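Local atomic coordinates of putative zinc protease (Bordetella pertussis, PDB entry 3IH6), a protein that is probably a zinc-dependent endopeptidase of the M16 family, represented here by a single alpha/beta domain from a much longer chain. Residues E[154-157]-E[158-162]; E[128-131]-E[132-136]; E[34-38]-E[39-43]; E[142-145]-E[146-150]; E[116-119]-E[120-123]. All coordinates share one frame; numbering follows the deposited sequence.

Interaction 1. Residues E[154-157]-E[158-162]; sequences DWRL and FFLQR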
# COMPACT_ATOMS: atom_id res chain seq x y z
N ASP E 154 27.89 -0.01 -4.01
CA ASP E 154 28.23 -0.84 -2.86
C ASP E 154 26.95 -1.44 -2.34
O ASP E 154 26.16 -0.73 -1.70
CB ASP E 154 28.84 0.03 -1.78
CG ASP E 154 29.62 -0.76 -0.73
OD1 ASP E 154 29.64 -2.01 -0.73
OD2 ASP E 154 30.21 -0.09 0.15
N TRP E 155 26.73 -2.72 -2.59
CA TRP E 155 25.57 -3.41 -2.03
C TRP E 155 25.54 -3.32 -0.50
O TRP E 155 24.47 -3.33 0.10
CB TRP E 155 25.56 -4.88 -2.43
CG TRP E 155 26.62 -5.67 -1.78
CD1 TRP E 155 27.87 -5.91 -2.28
CD2 TRP E 155 26.55 -6.35 -0.51
NE1 TRP E 155 28.59 -6.69 -1.38
CE2 TRP E 155 27.81 -6.97 -0.30
CE3 TRP E 155 25.54 -6.49 0.47
CZ2 TRP E 155 28.08 -7.74 0.85
CZ3 TRP E 155 25.82 -7.24 1.61
CH2 TRP E 155 27.08 -7.86 1.79
N ARG E 156 26.72 -3.25 0.12
CA ARG E 156 26.84 -3.09 1.56
C ARG E 156 26.09 -1.88 2.13
O ARG E 156 25.59 -1.96 3.26
CB ARG E 156 28.31 -3.04 2.00
CG ARG E 156 29.10 -4.37 1.86
CD ARG E 156 30.59 -4.14 2.05
NE ARG E 156 30.90 -2.73 1.81
CZ ARG E 156 31.73 -1.99 2.54
NH1 ARG E 156 31.90 -0.70 2.23
NH2 ARG E 156 32.38 -2.54 3.56
N LEU E 157 25.99 -0.80 1.37
CA LEU E 157 25.30 0.41 1.84
C LEU E 157 23.91 0.21 2.51
O LEU E 157 23.59 0.88 3.53
CB LEU E 157 25.26 1.49 0.74
CG LEU E 157 26.65 2.02 0.33
CD1 LEU E 157 26.54 2.87 -0.92
CD2 LEU E 157 27.23 2.82 1.47
N PHE E 158 23.06 -0.66 1.96
CA PHE E 158 21.75 -0.93 2.59
C PHE E 158 21.89 -1.20 4.08
O PHE E 158 21.15 -0.63 4.90
CB PHE E 158 20.99 -2.08 1.90
CG PHE E 158 19.67 -2.39 2.56
CD1 PHE E 158 18.67 -1.43 2.61
CD2 PHE E 158 19.45 -3.60 3.17
CE1 PHE E 158 17.47 -1.69 3.24
CE2 PHE E 158 18.23 -3.87 3.80
CZ PHE E 158 17.24 -2.90 3.84
N PHE E 159 22.89 -2.01 4.45
CA PHE E 159 23.13 -2.30 5.84
C PHE E 159 24.03 -1.30 6.54
O PHE E 159 23.83 -1.01 7.73
CB PHE E 159 23.69 -3.72 6.00
CG PHE E 159 22.75 -4.76 5.54
CD1 PHE E 159 21.66 -5.12 6.33
CD2 PHE E 159 22.90 -5.34 4.29
CE1 PHE E 159 20.77 -6.09 5.89
CE2 PHE E 159 22.02 -6.30 3.87
CZ PHE E 159 20.95 -6.67 4.67
N LEU E 160 25.01 -0.79 5.81
CA LEU E 160 25.99 0.11 6.40
C LEU E 160 25.36 1.44 6.79
O LEU E 160 25.67 1.96 7.87
CB LEU E 160 27.21 0.31 5.48
CG LEU E 160 28.30 1.32 5.88
CD1 LEU E 160 28.99 1.02 7.23
CD2 LEU E 160 29.35 1.45 4.75
N GLN E 161 24.45 1.96 5.93
CA GLN E 161 23.79 3.24 6.19
C GLN E 161 23.01 3.11 7.49
O GLN E 161 23.08 3.99 8.35
CB GLN E 161 22.87 3.72 5.03
CG GLN E 161 23.51 4.06 3.64
CD GLN E 161 24.65 5.09 3.66
OE1 GLN E 161 25.40 5.18 4.63
NE2 GLN E 161 24.80 5.85 2.56
N ARG E 162 22.31 1.99 7.66
CA ARG E 162 21.61 1.68 8.90
C ARG E 162 22.55 1.72 10.10
O ARG E 162 22.22 2.33 11.13
CB ARG E 162 20.94 0.29 8.82
CG ARG E 162 19.83 0.05 9.83
CD ARG E 162 20.34 -0.61 11.08
NE ARG E 162 20.74 -1.97 10.77
CZ ARG E 162 20.31 -3.05 11.42
NH1 ARG E 162 20.74 -4.25 11.05
NH2 ARG E 162 19.48 -2.91 12.45

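Interaction 2. Residues E[128-131]-E[132-136]; sequences WLTA and WQQTY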
# COMPACT_ATOMS: atom_id res chain seq x y z
N TRP E 128 14.20 7.68 10.76
CA TRP E 128 15.07 7.00 9.78
C TRP E 128 15.05 5.50 10.00
O TRP E 128 14.88 4.74 9.04
CB TRP E 128 16.52 7.53 9.87
CG TRP E 128 17.33 7.20 8.62
CD1 TRP E 128 17.63 8.04 7.61
CD2 TRP E 128 17.90 5.93 8.26
NE1 TRP E 128 18.35 7.40 6.65
CE2 TRP E 128 18.53 6.09 7.02
CE3 TRP E 128 17.96 4.67 8.89
CZ2 TRP E 128 19.22 5.06 6.38
CZ3 TRP E 128 18.63 3.62 8.24
CH2 TRP E 128 19.25 3.84 6.99
N LEU E 129 15.21 5.08 11.26
CA LEU E 129 15.31 3.65 11.59
C LEU E 129 14.00 2.90 11.43
O LEU E 129 14.01 1.75 11.00
CB LEU E 129 15.93 3.39 12.98
CG LEU E 129 17.39 3.84 13.09
CD1 LEU E 129 17.86 3.72 14.52
CD2 LEU E 129 18.32 3.09 12.13
N THR E 130 12.89 3.55 11.76
CA THR E 130 11.52 3.05 11.53
C THR E 130 11.27 2.76 10.05
O THR E 130 10.68 1.75 9.70
CB THR E 130 10.47 4.12 12.02
OG1 THR E 130 10.73 4.43 13.39
CG2 THR E 130 9.05 3.65 11.88
N ALA E 131 11.68 3.70 9.19
CA ALA E 131 11.53 3.55 7.73
C ALA E 131 12.35 2.35 7.29
O ALA E 131 11.84 1.51 6.55
CB ALA E 131 11.97 4.80 6.99
N TRP E 132 13.56 2.24 7.83
CA TRP E 132 14.48 1.14 7.53
C TRP E 132 13.92 -0.24 7.90
O TRP E 132 14.04 -1.17 7.12
CB TRP E 132 15.87 1.34 8.16
CG TRP E 132 16.89 0.34 7.59
CD1 TRP E 132 17.74 0.54 6.52
CD2 TRP E 132 17.11 -1.01 8.02
NE1 TRP E 132 18.48 -0.59 6.28
CE2 TRP E 132 18.11 -1.56 7.18
CE3 TRP E 132 16.57 -1.81 9.04
CZ2 TRP E 132 18.58 -2.87 7.34
CZ3 TRP E 132 17.04 -3.11 9.18
CH2 TRP E 132 18.02 -3.63 8.33
N GLN E 133 13.31 -0.35 9.09
CA GLN E 133 12.75 -1.60 9.59
C GLN E 133 11.55 -1.99 8.76
O GLN E 133 11.27 -3.16 8.57
CB GLN E 133 12.32 -1.48 11.06
CG GLN E 133 13.46 -1.42 12.12
CD GLN E 133 14.48 -2.58 12.02
OE1 GLN E 133 14.16 -3.69 11.57
NE2 GLN E 133 15.72 -2.31 12.47
N GLN E 134 10.83 -0.99 8.27
CA GLN E 134 9.66 -1.27 7.42
C GLN E 134 10.10 -1.81 6.08
O GLN E 134 9.47 -2.74 5.55
CB GLN E 134 8.74 -0.05 7.28
CG GLN E 134 7.88 0.15 8.51
CD GLN E 134 7.25 1.53 8.58
OE1 GLN E 134 6.90 2.11 7.56
NE2 GLN E 134 7.09 2.05 9.79
N THR E 135 11.19 -1.26 5.55
CA THR E 135 11.79 -1.76 4.32
C THR E 135 12.28 -3.18 4.47
O THR E 135 11.93 -4.05 3.67
CB THR E 135 12.95 -0.89 3.87
OG1 THR E 135 12.42 0.33 3.35
CG2 THR E 135 13.75 -1.57 2.78
N TYR E 136 13.07 -3.40 5.51
CA TYR E 136 13.72 -4.69 5.75
C TYR E 136 12.75 -5.87 5.99
O TYR E 136 13.05 -7.04 5.63
CB TYR E 136 14.73 -4.49 6.91
CG TYR E 136 15.33 -5.75 7.46
CD1 TYR E 136 16.32 -6.44 6.76
CD2 TYR E 136 14.89 -6.27 8.69
CE1 TYR E 136 16.88 -7.61 7.28
CE2 TYR E 136 15.43 -7.43 9.21
CZ TYR E 136 16.43 -8.10 8.51
OH TYR E 136 16.96 -9.26 9.03

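Interaction 3. Residues E[34-38]-E[39-43]; sequences PAAGS and PDFVG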
# COMPACT_ATOMS: atom_id res chain seq x y z
N PRO E 34 26.93 14.66 -0.36
CA PRO E 34 28.15 13.84 -0.33
C PRO E 34 27.92 12.55 -1.12
O PRO E 34 26.77 12.16 -1.34
CB PRO E 34 28.29 13.43 1.15
CG PRO E 34 27.47 14.41 1.91
CD PRO E 34 26.39 14.90 1.00
N ALA E 35 29.01 11.90 -1.51
CA ALA E 35 29.01 10.52 -1.98
C ALA E 35 28.26 9.63 -0.98
O ALA E 35 28.33 9.87 0.23
CB ALA E 35 30.44 10.06 -2.14
N ALA E 36 27.52 8.65 -1.48
CA ALA E 36 26.68 7.78 -0.62
C ALA E 36 27.53 6.88 0.28
O ALA E 36 27.06 6.44 1.33
CB ALA E 36 25.72 6.91 -1.48
N GLY E 37 28.77 6.61 -0.14
CA GLY E 37 29.72 5.84 0.66
C GLY E 37 30.40 6.62 1.78
O GLY E 37 31.07 6.03 2.66
N SER E 38 30.26 7.94 1.75
CA SER E 38 30.85 8.81 2.77
C SER E 38 30.02 8.80 4.07
O SER E 38 28.78 8.82 3.99
CB SER E 38 30.90 10.23 2.22
OG SER E 38 31.12 11.20 3.23
N PRO E 39 30.67 8.76 5.26
CA PRO E 39 30.06 9.03 6.59
C PRO E 39 29.06 10.20 6.56
O PRO E 39 27.90 10.07 7.03
CB PRO E 39 31.28 9.41 7.46
CG PRO E 39 32.50 9.09 6.63
CD PRO E 39 32.08 8.34 5.41
N ASP E 40 29.47 11.31 5.96
CA ASP E 40 28.62 12.51 5.81
C ASP E 40 27.26 12.31 5.17
O ASP E 40 26.31 13.06 5.41
CB ASP E 40 29.41 13.59 5.07
CG ASP E 40 30.62 14.02 5.86
OD1 ASP E 40 30.53 13.87 7.10
OD2 ASP E 40 31.65 14.45 5.28
N PHE E 41 27.14 11.29 4.34
CA PHE E 41 25.90 11.16 3.59
C PHE E 41 24.73 11.02 4.55
O PHE E 41 23.74 11.75 4.43
CB PHE E 41 25.96 10.02 2.57
CG PHE E 41 24.71 9.85 1.75
CD1 PHE E 41 24.64 10.38 0.46
CD2 PHE E 41 23.61 9.15 2.25
CE1 PHE E 41 23.51 10.23 -0.31
CE2 PHE E 41 22.47 8.97 1.48
CZ PHE E 41 22.43 9.50 0.18
N VAL E 42 24.81 10.08 5.49
CA VAL E 42 23.69 9.95 6.40
C VAL E 42 23.52 11.15 7.30
O VAL E 42 22.37 11.47 7.69
CB VAL E 42 23.62 8.65 7.21
CG1 VAL E 42 23.59 7.48 6.28
CG2 VAL E 42 24.74 8.54 8.18
N GLY E 43 24.63 11.84 7.60
CA GLY E 43 24.58 13.07 8.38
C GLY E 43 23.59 14.03 7.73
O GLY E 43 22.68 14.56 8.37
O HOH W 1 26.78 7.52 5.07

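Interaction 4. Residues E[142-145]-E[146-150]; sequences VGVA and LSEAI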
# COMPACT_ATOMS: atom_id res chain seq x y z
N VAL E 142 13.28 -4.83 0.30
CA VAL E 142 14.72 -5.07 0.44
C VAL E 142 15.40 -5.20 -0.93
O VAL E 142 16.48 -4.68 -1.13
CB VAL E 142 15.00 -6.35 1.26
CG1 VAL E 142 16.51 -6.71 1.24
CG2 VAL E 142 14.48 -6.20 2.69
N GLY E 143 14.75 -5.92 -1.85
CA GLY E 143 15.31 -6.17 -3.18
C GLY E 143 15.51 -4.84 -3.90
O GLY E 143 16.53 -4.64 -4.58
N VAL E 144 14.57 -3.91 -3.73
CA VAL E 144 14.71 -2.60 -4.34
C VAL E 144 15.85 -1.83 -3.66
O VAL E 144 16.72 -1.26 -4.35
CB VAL E 144 13.39 -1.80 -4.30
CG1 VAL E 144 13.60 -0.37 -4.79
CG2 VAL E 144 12.32 -2.51 -5.17
N ALA E 145 15.86 -1.84 -2.32
CA ALA E 145 16.87 -1.06 -1.61
C ALA E 145 18.26 -1.60 -1.91
O ALA E 145 19.20 -0.85 -2.02
CB ALA E 145 16.60 -1.04 -0.11
N LEU E 146 18.38 -2.91 -2.06
CA LEU E 146 19.65 -3.54 -2.37
C LEU E 146 20.13 -3.13 -3.77
O LEU E 146 21.27 -2.67 -3.92
CB LEU E 146 19.57 -5.07 -2.18
CG LEU E 146 19.84 -5.53 -0.73
CD1 LEU E 146 19.69 -7.04 -0.58
CD2 LEU E 146 21.22 -5.08 -0.26
N SER E 147 19.25 -3.27 -4.77
CA SER E 147 19.56 -2.80 -6.14
C SER E 147 20.00 -1.31 -6.18
O SER E 147 20.94 -0.97 -6.86
CB SER E 147 18.41 -3.13 -7.15
OG SER E 147 17.30 -2.23 -7.02
N GLU E 148 19.34 -0.44 -5.41
CA GLU E 148 19.76 0.98 -5.27
C GLU E 148 21.14 1.17 -4.63
O GLU E 148 21.93 2.03 -5.05
CB GLU E 148 18.70 1.76 -4.48
CG GLU E 148 17.38 1.99 -5.26
CD GLU E 148 16.34 2.77 -4.46
OE1 GLU E 148 16.66 3.19 -3.33
OE2 GLU E 148 15.21 2.95 -4.95
N ALA E 149 21.44 0.37 -3.62
CA ALA E 149 22.80 0.35 -3.09
C ALA E 149 23.85 -0.13 -4.13
O ALA E 149 24.94 0.49 -4.27
CB ALA E 149 22.86 -0.51 -1.81
N ILE E 150 23.53 -1.21 -4.85
CA ILE E 150 24.41 -1.68 -5.93
C ILE E 150 24.61 -0.54 -6.95
O ILE E 150 25.75 -0.14 -7.20
CB ILE E 150 23.89 -2.94 -6.66
CG1 ILE E 150 24.02 -4.17 -5.78
CG2 ILE E 150 24.68 -3.17 -7.95
CD1 ILE E 150 23.25 -5.36 -6.31

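Interaction 5. Residues E[116-119]-E[120-123]; sequences FSQE and ELER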
# COMPACT_ATOMS: atom_id res chain seq x y z
N PHE E 116 22.51 21.54 16.17
CA PHE E 116 21.56 20.51 16.52
C PHE E 116 21.65 20.09 18.01
O PHE E 116 22.76 19.97 18.58
CB PHE E 116 21.80 19.28 15.62
CG PHE E 116 21.60 19.56 14.14
CD1 PHE E 116 22.47 19.02 13.19
CD2 PHE E 116 20.54 20.35 13.69
CE1 PHE E 116 22.28 19.27 11.81
CE2 PHE E 116 20.36 20.62 12.29
CZ PHE E 116 21.22 20.09 11.37
N SER E 117 20.48 19.87 18.61
CA SER E 117 20.37 19.32 19.94
C SER E 117 20.38 17.79 19.85
O SER E 117 20.07 17.23 18.78
CB SER E 117 19.04 19.73 20.55
OG SER E 117 17.98 19.04 19.88
N GLN E 118 20.70 17.14 20.97
CA GLN E 118 20.69 15.66 21.07
C GLN E 118 19.32 15.13 20.73
O GLN E 118 19.19 14.16 19.95
CB GLN E 118 21.10 15.17 22.48
CG GLN E 118 21.41 13.67 22.61
CD GLN E 118 22.27 13.12 21.48
OE1 GLN E 118 23.24 13.74 21.04
NE2 GLN E 118 21.88 11.96 20.96
N GLU E 119 18.30 15.78 21.31
CA GLU E 119 16.87 15.46 21.08
C GLU E 119 16.47 15.57 19.61
O GLU E 119 15.65 14.79 19.10
CB GLU E 119 16.01 16.42 21.94
CG GLU E 119 14.49 16.17 21.90
CD GLU E 119 13.71 17.14 22.79
OE1 GLU E 119 14.34 17.76 23.67
OE2 GLU E 119 12.48 17.29 22.61
N GLU E 120 17.04 16.55 18.90
CA GLU E 120 16.73 16.70 17.47
C GLU E 120 17.26 15.54 16.65
O GLU E 120 16.60 15.08 15.69
CB GLU E 120 17.28 18.00 16.91
CG GLU E 120 16.34 19.15 17.23
CD GLU E 120 16.94 20.50 16.95
OE1 GLU E 120 18.18 20.62 17.01
OE2 GLU E 120 16.16 21.43 16.64
N LEU E 121 18.45 15.09 17.06
CA LEU E 121 19.10 13.97 16.41
C LEU E 121 18.31 12.70 16.69
O LEU E 121 18.14 11.86 15.78
CB LEU E 121 20.56 13.78 16.85
CG LEU E 121 21.27 12.50 16.37
CD1 LEU E 121 21.28 12.37 14.86
CD2 LEU E 121 22.67 12.51 16.87
N GLU E 122 17.83 12.55 17.91
CA GLU E 122 17.06 11.37 18.22
C GLU E 122 15.74 11.39 17.44
O GLU E 122 15.26 10.34 17.03
CB GLU E 122 16.79 11.25 19.72
CG GLU E 122 17.98 10.95 20.62
CD GLU E 122 18.82 9.77 20.14
OE1 GLU E 122 18.33 8.93 19.35
OE2 GLU E 122 19.99 9.68 20.55
N ARG E 123 15.12 12.57 17.27
CA ARG E 123 13.89 12.61 16.45
C ARG E 123 14.14 12.11 14.99
O ARG E 123 13.42 11.24 14.47
CB ARG E 123 13.25 14.01 16.47
CG ARG E 123 12.21 14.19 15.36
CD ARG E 123 11.37 15.49 15.44
NE ARG E 123 12.16 16.72 15.37
CZ ARG E 123 12.55 17.36 14.25
NH1 ARG E 123 12.31 16.88 13.03
NH2 ARG E 123 13.24 18.50 14.36

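Interaction 1. Residues E[154-157]-E[158-162]
R156, in the turn leading into helix 157-167, and L157, at its start, meet L160 and Q161 one turn further on. Two backbone bonds tie the turns together: L160 N donates to R156 O at 2.9 Å, and Q161 N reaches L157 O at 2.8 Å in a nearly straight bond (167°). A weak bond from F159 N also falls on R156 O.

The charged interactions precede the helix. R156 meets the carboxylate of D154 side-on, NE 2.9 Å from OD1 and NH1 2.7 Å from OD2, each oxygen offering its syn lone pair close to the guanidinium plane. D154 OD1 also accepts from R156 N, which lies above the carboxylate plane. D154 thereby caps the turn leading into the helix while holding the arginine, an N-terminal capping arrangement joined to a salt bridge.

Among the non-polar contacts, L157 CD2 lies 4.1 Å from L160 CD2. The same methyl lies against the amide of Q161, which bends at chi2 (-54°) and whose NE2 makes a weak hydrogen bond with A36 O. W155 CZ3 approaches the F159 ring obliquely, 4.4 Å from F159 CD2. W155 packs on M86 and F159 on L26, both of the second subunit.

Interaction 2. Residues E[128-131]-E[132-136]
W128 and W132, one helical turn apart, set their indoles with planes 13° from parallel, but the offset is so large that little of one ring lies over the other. The six-membered ring of W128 and the five-membered ring of W132 have centroids 5.4 Å apart. What touches is the far rim of the first indole: W128 CZ3 lies 3.6 Å from W132 CB, and W128 CH2 comes 3.7 Å from W132 CD1. The spacing of one turn puts both tryptophans on one flank of the helix, and their shared first torsion, CG opposite the backbone N (chi1 -162° and -168°), together with a similar chi2, turns the indoles alike. Y136 CB lies over one face of the W132 ring, toward its rim.

T130 and Q134 make a second pair and run alongside each other in the same direction, with T130 CG2 3.3 Å from Q134 NE2. Their polar ends turn to other partners: T130 OG1 bonds to S126 O, and Q134 NE2 to A137 O of the third subunit. Beneath both pairs run successive i to i+4 bonds, including Q133 N to L129 O at 2.9 Å and T135 N to A131 O at 3.0 Å.

Each indole N-H is satisfied by a neighbouring helix, W128 NE1 by D45 OD2 and W132 NE1 by F158 O. W132 also stacks with F158 and makes a cation-pi contact with R162, while T135 packs on A145. Helix 118-136 thus lays its tryptophan flank on helix 157-167, reaches helix 39-52 through D45, and touches helix 139-152 near its own C-terminal end.

Interaction 3. Residues E[34-38]-E[39-43]
S38 O has two partners, a backbone N-H and a water. F41 N donates to it at 3.0 Å in a fairly straight bond, approaching from above the carbonyl plane, and the water lies 2.6 Å from S38 O, well placed to hydrogen-bond. The same water accepts from V42 N, so it bridges the first turn of the helix. S38 OG, placed opposite its backbone N (chi1 164°), takes a weak bond from D40 N at 3.2 Å, capping the turn.

The F41 ring lies against the preceding loop. A36 CB sits over one face, offset toward the rim, in a CH-pi contact 4.3 Å from the centroid. P34 O lies at the ring edge, near its plane, 3.3 Å from F41 CD1. The ring of P34 crosses the D40 side chain at about a right angle, its CG 3.8 Å from D40 CB. The carboxylate of D40 forms a salt bridge with R175, linking this turn to helix 170-180.

A type I turn from A35 to S38, closed by S38 N and A35 O, leads straight into a serine N-cap, and together they join strand 26-32 to helix 39-52.

Interaction 4. Residues E[142-145]-E[146-150]
V142 and L146 form the tightly packed flank of this pair of turns in helix 139-152. The two lean the same way, with V142 CG1 3.7 Å from L146 CD1. The branch that makes the contact is the one opposite the backbone N of V142 (chi1 172°). Both residues also pack on F75 of the second subunit, and L146 rests on F158 of helix 157-167, so this flank is enclosed by protein. A145 and A149 line the adjoining surface, where A145 meets F158 and A149 meets L157.

The other flank is looser and open to solvent. V144 and E148 are both exposed and run alongside each other. The glutamate sets CG beside its backbone N (chi1 -71°), which leans the chain toward the valine, and from there it extends until OE2 comes up to the methyl, 3.7 Å from V144 CG1.

Backbone bonds run under both flanks. L146 N reaches V142 O at 2.8 Å and E148 N reaches V144 O at 2.9 Å. S147 N to G143 O, at 3.1 Å, is straighter at the hydrogen (170°).

S147 is buried against the second subunit. Its OG is 2.9 Å from V144 O and hydrogen-bonds with Q79 OE1 of the second subunit. The chemistry is accordingly two-sided: aliphatic groups and one buried hydroxyl address the second subunit and the neighbouring helix, whereas the carboxylate remains on the solvent side.

Interaction 5. Residues E[116-119]-E[120-123]
A capping box opens helix 118-136, with S117 as N-cap and E120 three residues on. The two residues exchange bonds. S117 OG accepts from E120 N at 2.8 Å, and E120 OE1 accepts from S117 N at 2.9 Å in an almost straight bond (173°) on the anti side of the carboxylate, somewhat out of its plane. A weak bond from S117 OG also reaches OE1. The serine hydroxyl sits between its own backbone N and carbonyl carbon (chi1 70°), which turns it toward E120 N, in the first turn. E120, extended beyond CG, brings its carboxylate round to the backbone N of S117. Its other oxygen, OE2, makes a salt bridge with R58, so both oxygens of the carboxylate have partners.

F116 precedes the cap and crosses E120 at about a right angle, with OE1 at the ring edge, 4.1 Å from F116 CD2. The phenyl ring itself packs between helices 39-52 and 170-180, touching A47, I50, L170 and A177.

Farther round, Q118 and E122 meet through a weak bond, NE2 to OE2 at 3.0 Å, their amide and carboxylate planes 54° apart. The stronger partner of E122 OE2 is R125, in a salt bridge. The i to i+4 bonds begin with L121 N to S117 O at 3.2 Å and continue with E122 N to Q118 O and R123 N to E119 O, both 2.9 Å. R123 NH1 turns to T49 O, and E119 OE2 to S56 OG of the fourth subunit. The reciprocal bonds between S117 and E120, N-cap and N3, are those of a capping box at a helix N-terminus.

Overall arrangement
Interactions 2, 4 and 1 follow one another along three consecutive helices and touch as a group. Interactions 1 and 4 are the nearest neighbours, with centres about 9 Å apart, joined where D154 N lies 3.0 Å from A149 O and where W155 O lies 3.7 Å from L146 CD2. Interaction 2 meets interaction 1 where R162 CA lies 3.6 Å from W128 CZ3, and interaction 4 through V142 CG2. Interaction 3 touches interaction 1 through Q161, which meets F41 and V42; their centres are about 11 Å apart. Interaction 5 stands apart at the other end of helix 118-136, about 28 Å from interaction 4 between centres. Interactions 1, 2 and 4 all touch the second subunit.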